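Local coordinates for protein pyridoxal 5'-phosphate synthase subunit PdxT (Thermus thermophilus, PDB 2YWD) that probably hydrolyses glutamine to glutamate and ammonia and hands the ammonia to its partner PdxS for the synthesis of pyridoxal 5'-phosphate, at residues 15-20 against 180-185; 56-61 against 96-101; 159-162 against 167-170. All coordinates share one frame; numbering follows the deposited sequence.

Contact 1: residues 15-20 against 180-185; sequences REHKEA and RLHRYF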
ATOM      1  N   ARG A  15       8.941   8.487  -4.953  1.00 15.46           N
ATOM      2  CA  ARG A  15      10.102   8.378  -5.837  1.00 15.12           C
ATOM      3  C   ARG A  15      10.574   6.929  -5.952  1.00 15.20           C
ATOM      4  O   ARG A  15      10.769   6.418  -7.053  1.00 14.20           O
ATOM      5  CB  ARG A  15      11.244   9.253  -5.303  1.00 17.88           C
ATOM      6  CG  ARG A  15      12.564   9.141  -6.064  1.00 21.33           C
ATOM      7  CD  ARG A  15      13.632  10.010  -5.393  1.00 23.18           C
ATOM      8  NE  ARG A  15      13.888   9.580  -4.019  1.00 26.49           N
ATOM      9  CZ  ARG A  15      14.426  10.345  -3.072  1.00 27.96           C
ATOM     10  NH1 ARG A  15      14.772  11.598  -3.338  1.00 28.84           N
ATOM     11  NH2 ARG A  15      14.611   9.860  -1.850  1.00 28.55           N
ATOM     12  N   GLU A  16      10.748   6.267  -4.811  1.00 14.52           N
ATOM     13  CA  GLU A  16      11.212   4.883  -4.797  1.00 14.38           C
ATOM     14  C   GLU A  16      10.299   3.925  -5.565  1.00 13.38           C
ATOM     15  O   GLU A  16      10.778   2.969  -6.180  1.00 12.83           O
ATOM     16  CB  GLU A  16      11.372   4.392  -3.354  1.00 16.06           C
ATOM     17  CG  GLU A  16      12.607   4.909  -2.618  1.00 20.38           C
ATOM     18  CD  GLU A  16      12.578   6.403  -2.345  1.00 24.10           C
ATOM     19  OE1 GLU A  16      11.479   7.005  -2.348  1.00 25.14           O
ATOM     20  OE2 GLU A  16      13.662   6.977  -2.110  1.00 26.74           O
ATOM     21  N   HIS A  17       8.989   4.159  -5.520  1.00 11.78           N
ATOM     22  CA  HIS A  17       8.058   3.295  -6.248  1.00 11.63           C
ATOM     23  C   HIS A  17       8.152   3.540  -7.755  1.00 13.66           C
ATOM     24  O   HIS A  17       8.047   2.603  -8.551  1.00 12.90           O
ATOM     25  CB  HIS A  17       6.617   3.514  -5.766  1.00 10.04           C
ATOM     26  CG  HIS A  17       6.263   2.723  -4.540  1.00  9.69           C
ATOM     27  ND1 HIS A  17       6.108   1.352  -4.557  1.00 11.73           N
ATOM     28  CD2 HIS A  17       6.018   3.112  -3.266  1.00  9.99           C
ATOM     29  CE1 HIS A  17       5.782   0.932  -3.347  1.00 11.10           C
ATOM     30  NE2 HIS A  17       5.720   1.981  -2.545  1.00  7.65           N
ATOM     31  N   LYS A  18       8.347   4.796  -8.147  1.00 14.76           N
ATOM     32  CA  LYS A  18       8.478   5.118  -9.565  1.00 16.51           C
ATOM     33  C   LYS A  18       9.712   4.406 -10.118  1.00 17.27           C
ATOM     34  O   LYS A  18       9.683   3.855 -11.214  1.00 17.78           O
ATOM     35  CB  LYS A  18       8.629   6.627  -9.766  1.00 19.14           C
ATOM     36  CG  LYS A  18       7.435   7.446  -9.310  1.00 23.53           C
ATOM     37  CD  LYS A  18       7.630   8.933  -9.610  1.00 28.37           C
ATOM     38  CE  LYS A  18       7.518   9.238 -11.106  1.00 31.27           C
ATOM     39  NZ  LYS A  18       8.554   8.562 -11.936  1.00 34.71           N
ATOM     40  N   GLU A  19      10.793   4.425  -9.345  1.00 18.42           N
ATOM     41  CA  GLU A  19      12.035   3.775  -9.747  1.00 19.82           C
ATOM     42  C   GLU A  19      11.840   2.270  -9.844  1.00 19.36           C
ATOM     43  O   GLU A  19      12.317   1.632 -10.783  1.00 18.04           O
ATOM     44  CB  GLU A  19      13.143   4.085  -8.741  1.00 22.98           C
ATOM     45  CG  GLU A  19      13.550   5.543  -8.701  1.00 27.83           C
ATOM     46  CD  GLU A  19      14.527   5.838  -7.581  1.00 31.82           C
ATOM     47  OE1 GLU A  19      14.970   7.002  -7.470  1.00 34.13           O
ATOM     48  OE2 GLU A  19      14.850   4.908  -6.810  1.00 34.77           O
ATOM     49  N   ALA A  20      11.135   1.701  -8.871  1.00 17.72           N
ATOM     50  CA  ALA A  20      10.881   0.268  -8.869  1.00 17.74           C
ATOM     51  C   ALA A  20      10.039  -0.115 -10.083  1.00 18.04           C
ATOM     52  O   ALA A  20      10.259  -1.161 -10.696  1.00 19.37           O
ATOM     53  CB  ALA A  20      10.167  -0.141  -7.582  1.00 16.46           C
ATOM     54  N   ARG A 180       9.310  -8.124  -8.439  1.00 16.06           N
ATOM     55  CA  ARG A 180       8.291  -9.167  -8.487  1.00 15.47           C
ATOM     56  C   ARG A 180       6.993  -8.897  -7.731  1.00 15.14           C
ATOM     57  O   ARG A 180       5.931  -9.354  -8.155  1.00 13.29           O
ATOM     58  CB  ARG A 180       8.885 -10.498  -8.034  1.00 17.27           C
ATOM     59  CG  ARG A 180       9.859 -11.099  -9.043  1.00 17.54           C
ATOM     60  CD  ARG A 180      10.363 -12.430  -8.535  1.00 19.88           C
ATOM     61  NE  ARG A 180      11.028 -12.256  -7.252  1.00 23.21           N
ATOM     62  CZ  ARG A 180      11.024 -13.158  -6.280  1.00 24.89           C
ATOM     63  NH1 ARG A 180      10.384 -14.311  -6.440  1.00 25.22           N
ATOM     64  NH2 ARG A 180      11.662 -12.903  -5.146  1.00 25.13           N
ATOM     65  N   LEU A 181       7.061  -8.181  -6.612  1.00 12.94           N
ATOM     66  CA  LEU A 181       5.835  -7.886  -5.883  1.00 13.16           C
ATOM     67  C   LEU A 181       5.064  -6.808  -6.646  1.00 12.28           C
ATOM     68  O   LEU A 181       3.832  -6.815  -6.671  1.00 13.20           O
ATOM     69  CB  LEU A 181       6.143  -7.437  -4.446  1.00 13.57           C
ATOM     70  CG  LEU A 181       4.930  -7.255  -3.521  1.00 16.80           C
ATOM     71  CD1 LEU A 181       3.954  -8.430  -3.670  1.00 16.92           C
ATOM     72  CD2 LEU A 181       5.415  -7.135  -2.070  1.00 16.80           C
ATOM     73  N   HIS A 182       5.785  -5.886  -7.280  1.00 12.38           N
ATOM     74  CA  HIS A 182       5.127  -4.845  -8.064  1.00 11.35           C
ATOM     75  C   HIS A 182       4.451  -5.478  -9.278  1.00 11.63           C
ATOM     76  O   HIS A 182       3.331  -5.111  -9.639  1.00 11.38           O
ATOM     77  CB  HIS A 182       6.132  -3.786  -8.530  1.00 12.13           C
ATOM     78  CG  HIS A 182       6.502  -2.794  -7.470  1.00 14.03           C
ATOM     79  ND1 HIS A 182       7.337  -3.102  -6.418  1.00 14.83           N
ATOM     80  CD2 HIS A 182       6.139  -1.500  -7.298  1.00 14.26           C
ATOM     81  CE1 HIS A 182       7.474  -2.041  -5.644  1.00 16.60           C
ATOM     82  NE2 HIS A 182       6.758  -1.056  -6.155  1.00 15.28           N
ATOM     83  N   ARG A 183       5.131  -6.431  -9.911  1.00 12.48           N
ATOM     84  CA  ARG A 183       4.559  -7.106 -11.078  1.00 13.75           C
ATOM     85  C   ARG A 183       3.315  -7.887 -10.655  1.00 14.00           C
ATOM     86  O   ARG A 183       2.309  -7.910 -11.368  1.00 14.08           O
ATOM     87  CB  ARG A 183       5.591  -8.048 -11.719  1.00 13.88           C
ATOM     88  CG  ARG A 183       5.031  -8.913 -12.857  1.00 14.65           C
ATOM     89  CD  ARG A 183       4.440  -8.067 -13.982  1.00 16.43           C
ATOM     90  NE  ARG A 183       5.464  -7.430 -14.805  1.00 14.43           N
ATOM     91  CZ  ARG A 183       5.214  -6.498 -15.720  1.00 14.11           C
ATOM     92  NH1 ARG A 183       3.969  -6.085 -15.926  1.00 12.05           N
ATOM     93  NH2 ARG A 183       6.202  -5.994 -16.447  1.00 14.63           N
ATOM     94  N   TYR A 184       3.385  -8.527  -9.490  1.00 14.33           N
ATOM     95  CA  TYR A 184       2.252  -9.287  -8.961  1.00 14.10           C
ATOM     96  C   TYR A 184       1.046  -8.348  -8.882  1.00 14.67           C
ATOM     97  O   TYR A 184      -0.074  -8.713  -9.253  1.00 14.45           O
ATOM     98  CB  TYR A 184       2.590  -9.822  -7.566  1.00 14.51           C
ATOM     99  CG  TYR A 184       1.432 -10.479  -6.847  1.00 16.78           C
ATOM    100  CD1 TYR A 184       1.037 -11.781  -7.157  1.00 18.87           C
ATOM    101  CD2 TYR A 184       0.718  -9.790  -5.869  1.00 16.99           C
ATOM    102  CE1 TYR A 184      -0.047 -12.381  -6.507  1.00 22.18           C
ATOM    103  CE2 TYR A 184      -0.363 -10.375  -5.219  1.00 19.58           C
ATOM    104  CZ  TYR A 184      -0.741 -11.670  -5.541  1.00 21.57           C
ATOM    105  OH  TYR A 184      -1.813 -12.251  -4.897  1.00 22.24           O
ATOM    106  N   PHE A 185       1.287  -7.133  -8.397  1.00 13.24           N
ATOM    107  CA  PHE A 185       0.234  -6.129  -8.275  1.00 13.72           C
ATOM    108  C   PHE A 185      -0.313  -5.708  -9.640  1.00 14.40           C
ATOM    109  O   PHE A 185      -1.530  -5.632  -9.834  1.00 15.04           O
ATOM    110  CB  PHE A 185       0.756  -4.896  -7.520  1.00 11.89           C
ATOM    111  CG  PHE A 185      -0.208  -3.735  -7.515  1.00 13.16           C
ATOM    112  CD1 PHE A 185      -1.511  -3.895  -7.052  1.00 12.25           C
ATOM    113  CD2 PHE A 185       0.186  -2.486  -7.989  1.00  9.84           C
ATOM    114  CE1 PHE A 185      -2.413  -2.827  -7.063  1.00 11.76           C
ATOM    115  CE2 PHE A 185      -0.707  -1.409  -8.004  1.00 12.68           C
ATOM    116  CZ  PHE A 185      -2.009  -1.582  -7.539  1.00 11.34           C
TER
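His17 and His182 meet ring edge to ring edge and join helix 14-22 to helix 180-189, with Ala20 as the third party. From the backbone of His182, CB points toward helix 14-22, and CG stands anti to the carbonyl carbon (chi1 -79°), which carries the imidazole toward His17 and Ala20. Of the ring atoms, CD2 comes within 4.0 Å of His17 ND1 without bonding to it. CE1 touches the methyl CB of Ala20 at 3.8 Å. The tip, NE2, makes the polar contact, a hydrogen bond to His17 ND1 of 3.0 Å, somewhat bent at 149°, in which either nitrogen could be the donor. His17 ND1 lies near the plane of the His182 ring, and the two ring planes are inclined by 52°, so neither ring lies over the face of the other.

Ala20 suits its place because one turn of helix past His17 a methyl is short enough to sit over a face of the His182 ring: its CB is 4.0 Å from the ring centroid, a CH-pi contact. The other nitrogen of His17, NE2, is hydrogen-bonded to the hydroxyl of Thr80, just before the predicted nucleophile Cys81. The His17 side chain also touches Glu174, predicted to belong to the charge relay, while Ile44 of strand 42-45 packs against both histidines. A leucine in place of His17 would probably leave His182 NE2 and the Thr80 hydroxyl without their shared partner.

A neutral imidazole can donate a hydrogen bond through its N-H nitrogen and accept one at the other, so it suits a buried chain of polar groups. If both rings are neutral, the bond between them probably couples the tautomer of each to that of its neighbour.

Contact 2: residues 56-61 against 96-101; sequences LAREYG and EQPRLG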
ATOM      1  N   LEU A  56      -4.210  15.348   3.074  1.00 14.64           N
ATOM      2  CA  LEU A  56      -4.167  15.922   1.733  1.00 14.84           C
ATOM      3  C   LEU A  56      -5.038  15.171   0.721  1.00 15.18           C
ATOM      4  O   LEU A  56      -5.698  15.794  -0.113  1.00 14.83           O
ATOM      5  CB  LEU A  56      -2.715  15.989   1.236  1.00 14.23           C
ATOM      6  CG  LEU A  56      -1.761  16.822   2.101  1.00 15.45           C
ATOM      7  CD1 LEU A  56      -0.359  16.778   1.508  1.00 15.54           C
ATOM      8  CD2 LEU A  56      -2.265  18.262   2.193  1.00 16.92           C
ATOM      9  N   ALA A  57      -5.050  13.841   0.789  1.00 14.63           N
ATOM     10  CA  ALA A  57      -5.863  13.060  -0.140  1.00 14.61           C
ATOM     11  C   ALA A  57      -7.345  13.383   0.066  1.00 14.97           C
ATOM     12  O   ALA A  57      -8.126  13.405  -0.883  1.00 13.57           O
ATOM     13  CB  ALA A  57      -5.619  11.574   0.061  1.00 15.45           C
ATOM     14  N   ARG A  58      -7.724  13.631   1.314  1.00 13.02           N
ATOM     15  CA  ARG A  58      -9.107  13.962   1.626  1.00 15.49           C
ATOM     16  C   ARG A  58      -9.414  15.370   1.126  1.00 15.94           C
ATOM     17  O   ARG A  58     -10.406  15.589   0.430  1.00 17.15           O
ATOM     18  CB  ARG A  58      -9.346  13.869   3.139  1.00 14.42           C
ATOM     19  CG  ARG A  58     -10.741  14.296   3.590  1.00 17.01           C
ATOM     20  CD  ARG A  58     -11.045  13.788   4.997  1.00 16.27           C
ATOM     21  NE  ARG A  58     -11.176  12.332   5.020  1.00 15.72           N
ATOM     22  CZ  ARG A  58     -11.431  11.619   6.110  1.00 16.43           C
ATOM     23  NH1 ARG A  58     -11.583  12.224   7.279  1.00 14.37           N
ATOM     24  NH2 ARG A  58     -11.547  10.299   6.029  1.00 15.86           N
ATOM     25  N   GLU A  59      -8.546  16.318   1.467  1.00 16.89           N
ATOM     26  CA  GLU A  59      -8.730  17.706   1.059  1.00 18.96           C
ATOM     27  C   GLU A  59      -8.820  17.908  -0.445  1.00 18.86           C
ATOM     28  O   GLU A  59      -9.608  18.730  -0.910  1.00 18.61           O
ATOM     29  CB  GLU A  59      -7.596  18.574   1.604  1.00 21.51           C
ATOM     30  CG  GLU A  59      -7.757  18.959   3.058  1.00 26.36           C
ATOM     31  CD  GLU A  59      -6.593  19.786   3.564  1.00 29.98           C
ATOM     32  OE1 GLU A  59      -5.965  20.490   2.740  1.00 31.98           O
ATOM     33  OE2 GLU A  59      -6.319  19.744   4.783  1.00 31.82           O
ATOM     34  N   TYR A  60      -8.021  17.168  -1.207  1.00 17.93           N
ATOM     35  CA  TYR A  60      -8.028  17.318  -2.661  1.00 19.74           C
ATOM     36  C   TYR A  60      -9.086  16.486  -3.383  1.00 18.38           C
ATOM     37  O   TYR A  60      -9.124  16.461  -4.611  1.00 18.85           O
ATOM     38  CB  TYR A  60      -6.645  16.991  -3.236  1.00 22.94           C
ATOM     39  CG  TYR A  60      -5.512  17.807  -2.644  1.00 28.10           C
ATOM     40  CD1 TYR A  60      -5.702  19.137  -2.266  1.00 31.13           C
ATOM     41  CD2 TYR A  60      -4.242  17.256  -2.486  1.00 31.18           C
ATOM     42  CE1 TYR A  60      -4.653  19.897  -1.746  1.00 33.46           C
ATOM     43  CE2 TYR A  60      -3.185  18.006  -1.968  1.00 33.47           C
ATOM     44  CZ  TYR A  60      -3.399  19.325  -1.601  1.00 35.08           C
ATOM     45  OH  TYR A  60      -2.358  20.069  -1.092  1.00 37.70           O
ATOM     46  N   GLY A  61      -9.942  15.812  -2.623  1.00 16.52           N
ATOM     47  CA  GLY A  61     -10.983  14.998  -3.230  1.00 16.40           C
ATOM     48  C   GLY A  61     -10.497  13.675  -3.808  1.00 15.70           C
ATOM     49  O   GLY A  61     -11.268  12.940  -4.427  1.00 12.51           O
ATOM     50  N   GLU A  96     -10.282   8.760  14.131  1.00 19.19           N
ATOM     51  CA  GLU A  96     -10.636   9.846  13.228  1.00 20.76           C
ATOM     52  C   GLU A  96      -9.563  10.242  12.222  1.00 19.96           C
ATOM     53  O   GLU A  96      -9.709  11.248  11.522  1.00 17.26           O
ATOM     54  CB  GLU A  96     -11.069  11.075  14.034  1.00 24.14           C
ATOM     55  CG  GLU A  96     -12.324  10.844  14.870  1.00 27.27           C
ATOM     56  CD  GLU A  96     -13.444  10.189  14.073  1.00 31.07           C
ATOM     57  OE1 GLU A  96     -13.826  10.732  13.011  1.00 32.91           O
ATOM     58  OE2 GLU A  96     -13.941   9.128  14.509  1.00 32.78           O
ATOM     59  N   GLN A  97      -8.494   9.457  12.130  1.00 17.61           N
ATOM     60  CA  GLN A  97      -7.435   9.779  11.179  1.00 16.49           C
ATOM     61  C   GLN A  97      -7.950   9.669   9.745  1.00 16.17           C
ATOM     62  O   GLN A  97      -8.522   8.648   9.354  1.00 14.70           O
ATOM     63  CB  GLN A  97      -6.234   8.846  11.355  1.00 16.02           C
ATOM     64  CG  GLN A  97      -5.061   9.197  10.435  1.00 15.00           C
ATOM     65  CD  GLN A  97      -3.797   8.430  10.770  1.00 13.52           C
ATOM     66  OE1 GLN A  97      -3.407   8.336  11.934  1.00 13.30           O
ATOM     67  NE2 GLN A  97      -3.140   7.894   9.750  1.00 11.17           N
ATOM     68  N   PRO A  98      -7.757  10.728   8.942  1.00 17.16           N
ATOM     69  CA  PRO A  98      -8.208  10.734   7.546  1.00 16.38           C
ATOM     70  C   PRO A  98      -7.625   9.533   6.806  1.00 16.74           C
ATOM     71  O   PRO A  98      -6.416   9.308   6.847  1.00 13.56           O
ATOM     72  CB  PRO A  98      -7.661  12.055   7.012  1.00 17.52           C
ATOM     73  CG  PRO A  98      -7.662  12.938   8.230  1.00 20.29           C
ATOM     74  CD  PRO A  98      -7.133  12.016   9.301  1.00 18.12           C
ATOM     75  N   ARG A  99      -8.481   8.764   6.138  1.00 15.70           N
ATOM     76  CA  ARG A  99      -8.028   7.584   5.409  1.00 15.30           C
ATOM     77  C   ARG A  99      -9.106   7.081   4.462  1.00 14.59           C
ATOM     78  O   ARG A  99     -10.260   7.501   4.558  1.00 11.83           O
ATOM     79  CB  ARG A  99      -7.677   6.474   6.398  1.00 16.91           C
ATOM     80  CG  ARG A  99      -8.856   6.034   7.253  1.00 17.16           C
ATOM     81  CD  ARG A  99      -8.417   5.020   8.296  1.00 21.37           C
ATOM     82  NE  ARG A  99      -9.525   4.531   9.112  1.00 20.61           N
ATOM     83  CZ  ARG A  99     -10.088   5.209  10.107  1.00 23.41           C
ATOM     84  NH1 ARG A  99      -9.649   6.422  10.423  1.00 24.80           N
ATOM     85  NH2 ARG A  99     -11.086   4.668  10.796  1.00 21.79           N
ATOM     86  N   LEU A 100      -8.725   6.186   3.551  1.00 13.59           N
ATOM     87  CA  LEU A 100      -9.672   5.611   2.597  1.00 13.84           C
ATOM     88  C   LEU A 100     -10.555   4.603   3.330  1.00 13.23           C
ATOM     89  O   LEU A 100     -11.779   4.643   3.217  1.00 13.57           O
ATOM     90  CB  LEU A 100      -8.933   4.914   1.446  1.00 12.52           C
ATOM     91  CG  LEU A 100      -9.831   4.205   0.425  1.00 12.94           C
ATOM     92  CD1 LEU A 100     -10.802   5.207  -0.200  1.00 13.10           C
ATOM     93  CD2 LEU A 100      -8.967   3.555  -0.650  1.00 11.86           C
ATOM     94  N   GLY A 101      -9.917   3.692   4.063  1.00 12.60           N
ATOM     95  CA  GLY A 101     -10.642   2.707   4.845  1.00 13.19           C
ATOM     96  C   GLY A 101     -11.412   1.617   4.124  1.00 15.49           C
ATOM     97  O   GLY A 101     -12.414   1.129   4.645  1.00 15.79           O
TER
HETATM   98  O   HOH W   1     -11.371   8.905   8.604  1.00 26.65           O
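Arg58 reaches Pro98 and Arg99 through a chain that starts with CG anti to its backbone N (chi1 176°), runs on nearly extended, and then bends at chi3 (-68°). The bend turns the guanidinium so that one of its faces lies over Pro98, with CZ 3.6 Å from the proline CA and 3.9 Å from its CB. The two side chains cross at about a right angle. Proline suits this spot because its rigid ring holds an apolar CA and CB steady, and the flat face of the guanidinium can lie on them.

At its edge the guanidinium meets acceptors. Arg58 NH2 gives a weak hydrogen bond to Arg99 O, 3.4 Å long and bent to 130°. The same NH2 donates to a water at 2.9 Å, and this water in turn donates to Gln97 O at 3.0 Å. Gln97 O also receives Arg99 NH1 at 2.7 Å, in the carbonyl plane and on a lone pair, so one carbonyl serves both arginines, directly for one and through water for the other. The firmer polar partner of Arg58 lies outside these segments: its NE forms a salt bridge with Glu63 of helix 62-71.

Just past Arg58 the helix ends in a Schellman motif. Gly61 takes a positive phi that suits a residue without a side chain, and it is also the N-cap of helix 62-71. The contact joins the last turn of helix 50-59 to the loop between strands 90-91 and 103-108. In that loop the Gln97 side chain is hydrogen-bonded to Ser50 and Arg109, both predicted glutamine-binding residues, so this surface packing probably lies near the substrate pocket of a class I glutamine amidotransferase.

Contact 3: residues 159-162 against 167-170; sequences VLVR and LASS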
ATOM      1  N   VAL A 159       1.889  -9.762   7.090  1.00 11.61           N
ATOM      2  CA  VAL A 159       2.614  -8.562   6.672  1.00 10.89           C
ATOM      3  C   VAL A 159       2.279  -8.153   5.238  1.00 11.40           C
ATOM      4  O   VAL A 159       2.627  -7.059   4.803  1.00 11.60           O
ATOM      5  CB  VAL A 159       4.145  -8.733   6.814  1.00 11.73           C
ATOM      6  CG1 VAL A 159       4.502  -8.906   8.289  1.00 12.47           C
ATOM      7  CG2 VAL A 159       4.627  -9.917   5.998  1.00 11.62           C
ATOM      8  N   LEU A 160       1.620  -9.045   4.506  1.00 10.55           N
ATOM      9  CA  LEU A 160       1.184  -8.762   3.135  1.00 11.62           C
ATOM     10  C   LEU A 160      -0.215  -9.352   3.030  1.00 12.97           C
ATOM     11  O   LEU A 160      -0.396 -10.557   3.195  1.00 11.67           O
ATOM     12  CB  LEU A 160       2.097  -9.416   2.093  1.00 12.90           C
ATOM     13  CG  LEU A 160       1.660  -9.164   0.637  1.00 12.99           C
ATOM     14  CD1 LEU A 160       1.737  -7.667   0.337  1.00 12.73           C
ATOM     15  CD2 LEU A 160       2.548  -9.935  -0.334  1.00 12.75           C
ATOM     16  N   VAL A 161      -1.205  -8.501   2.773  1.00 13.10           N
ATOM     17  CA  VAL A 161      -2.578  -8.969   2.685  1.00 12.69           C
ATOM     18  C   VAL A 161      -3.269  -8.468   1.428  1.00 13.13           C
ATOM     19  O   VAL A 161      -2.894  -7.440   0.867  1.00 12.56           O
ATOM     20  CB  VAL A 161      -3.399  -8.522   3.910  1.00 13.28           C
ATOM     21  CG1 VAL A 161      -2.747  -9.030   5.189  1.00 12.94           C
ATOM     22  CG2 VAL A 161      -3.512  -7.003   3.937  1.00 14.79           C
ATOM     23  N   ARG A 162      -4.288  -9.201   0.999  1.00 13.80           N
ATOM     24  CA  ARG A 162      -5.032  -8.842  -0.199  1.00 15.07           C
ATOM     25  C   ARG A 162      -6.537  -8.994  -0.014  1.00 14.57           C
ATOM     26  O   ARG A 162      -7.009  -9.940   0.615  1.00 16.18           O
ATOM     27  CB  ARG A 162      -4.572  -9.706  -1.378  1.00 14.31           C
ATOM     28  CG  ARG A 162      -5.395  -9.517  -2.647  1.00 15.25           C
ATOM     29  CD  ARG A 162      -4.874 -10.365  -3.802  1.00 18.28           C
ATOM     30  NE  ARG A 162      -5.727 -10.234  -4.983  1.00 21.66           N
ATOM     31  CZ  ARG A 162      -5.489 -10.806  -6.162  1.00 22.63           C
ATOM     32  NH1 ARG A 162      -4.412 -11.560  -6.343  1.00 20.31           N
ATOM     33  NH2 ARG A 162      -6.337 -10.625  -7.166  1.00 22.29           N
ATOM     34  N   LEU A 167      -4.224  -4.365  -2.326  1.00 12.31           N
ATOM     35  CA  LEU A 167      -3.067  -5.052  -1.777  1.00 12.05           C
ATOM     36  C   LEU A 167      -2.392  -4.130  -0.769  1.00 12.45           C
ATOM     37  O   LEU A 167      -2.308  -2.922  -0.997  1.00 12.36           O
ATOM     38  CB  LEU A 167      -2.094  -5.384  -2.910  1.00 11.53           C
ATOM     39  CG  LEU A 167      -0.856  -6.215  -2.583  1.00 12.00           C
ATOM     40  CD1 LEU A 167      -1.280  -7.614  -2.152  1.00 13.86           C
ATOM     41  CD2 LEU A 167       0.041  -6.287  -3.814  1.00 12.67           C
ATOM     42  N   ALA A 168      -1.911  -4.689   0.340  1.00 11.60           N
ATOM     43  CA  ALA A 168      -1.256  -3.872   1.357  1.00 11.88           C
ATOM     44  C   ALA A 168      -0.109  -4.600   2.047  1.00 11.72           C
ATOM     45  O   ALA A 168      -0.212  -5.785   2.353  1.00 11.10           O
ATOM     46  CB  ALA A 168      -2.276  -3.414   2.392  1.00 10.91           C
ATOM     47  N   SER A 169       0.983  -3.881   2.289  1.00 11.02           N
ATOM     48  CA  SER A 169       2.146  -4.459   2.959  1.00 12.40           C
ATOM     49  C   SER A 169       2.643  -3.534   4.065  1.00 12.37           C
ATOM     50  O   SER A 169       2.513  -2.315   3.971  1.00 12.05           O
ATOM     51  CB  SER A 169       3.284  -4.701   1.958  1.00 11.50           C
ATOM     52  OG  SER A 169       3.767  -3.481   1.418  1.00 12.95           O
ATOM     53  N   SER A 170       3.207  -4.111   5.121  1.00 12.04           N
ATOM     54  CA  SER A 170       3.734  -3.289   6.201  1.00 12.31           C
ATOM     55  C   SER A 170       5.215  -3.023   5.928  1.00 13.92           C
ATOM     56  O   SER A 170       5.850  -2.222   6.623  1.00 15.48           O
ATOM     57  CB  SER A 170       3.553  -3.986   7.552  1.00 11.10           C
ATOM     58  OG  SER A 170       4.021  -5.319   7.510  1.00 13.80           O
TER
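Val161 and Ala168 form a hydrogen-bonded antiparallel pair: Val161 N donates to Ala168 O at 2.9 Å and nearly straight (167°), and Ala168 N returns a bond to Val161 O at 3.0 Å. A third bond, from Ser170 N to Val159 O at 3.0 Å, holds the far end. Between these rungs, the CA hydrogen of Ser169 leans on Val159 O, with CA and O 3.2 Å apart.

The strands are the two arms of a beta hairpin within the central mixed sheet, where 166-169 also pairs in parallel with 76-80, the strand that leads to the predicted nucleophile Cys81. On the outer side Val159 and Leu160 both face Ala152, a classic beta bulge, and the chain turns a corner at Leu160.

Leu160 and Leu167 share a face of the sheet, their CD1 methyls 3.9 Å apart. A chi1 of 179° followed by a chi2 of 63° lays CD1 of Leu160 against Ser169 CB, 3.7 Å away; the Ser169 hydroxyl is taken up by Phe171 O. Such branched aliphatic residues suit a face covered by helix 180-189, whose Leu181, Tyr184 and Phe185 pack on them. On the opposite face Val161 CG2 touches the Ala168 CB methyl at 4.1 Å, and Phe141 of strand 140-144 packs against both.

In the fold
Along the chain, contact 1 spans nearly the whole protein, and contacts 2 and 3 follow one another between its two segments. The centres of contacts 1 and 2 are about 24 Å apart, on opposite sides of the centre of the chain; those of contacts 2 and 3 are about 20 Å apart, and neither pair touches. Contacts 1 and 3, with centres about 14 Å apart, do meet: helix 180-189 follows strand 166-169 and packs back on the hairpin, with Tyr184 OH probably hydrogen-bonded to Arg162 NH1. Contact 1 thus joins two helices beside the predicted Cys-His-Glu triad, while contact 2 lies at the surface, its loop reaching the predicted glutamine-binding residues.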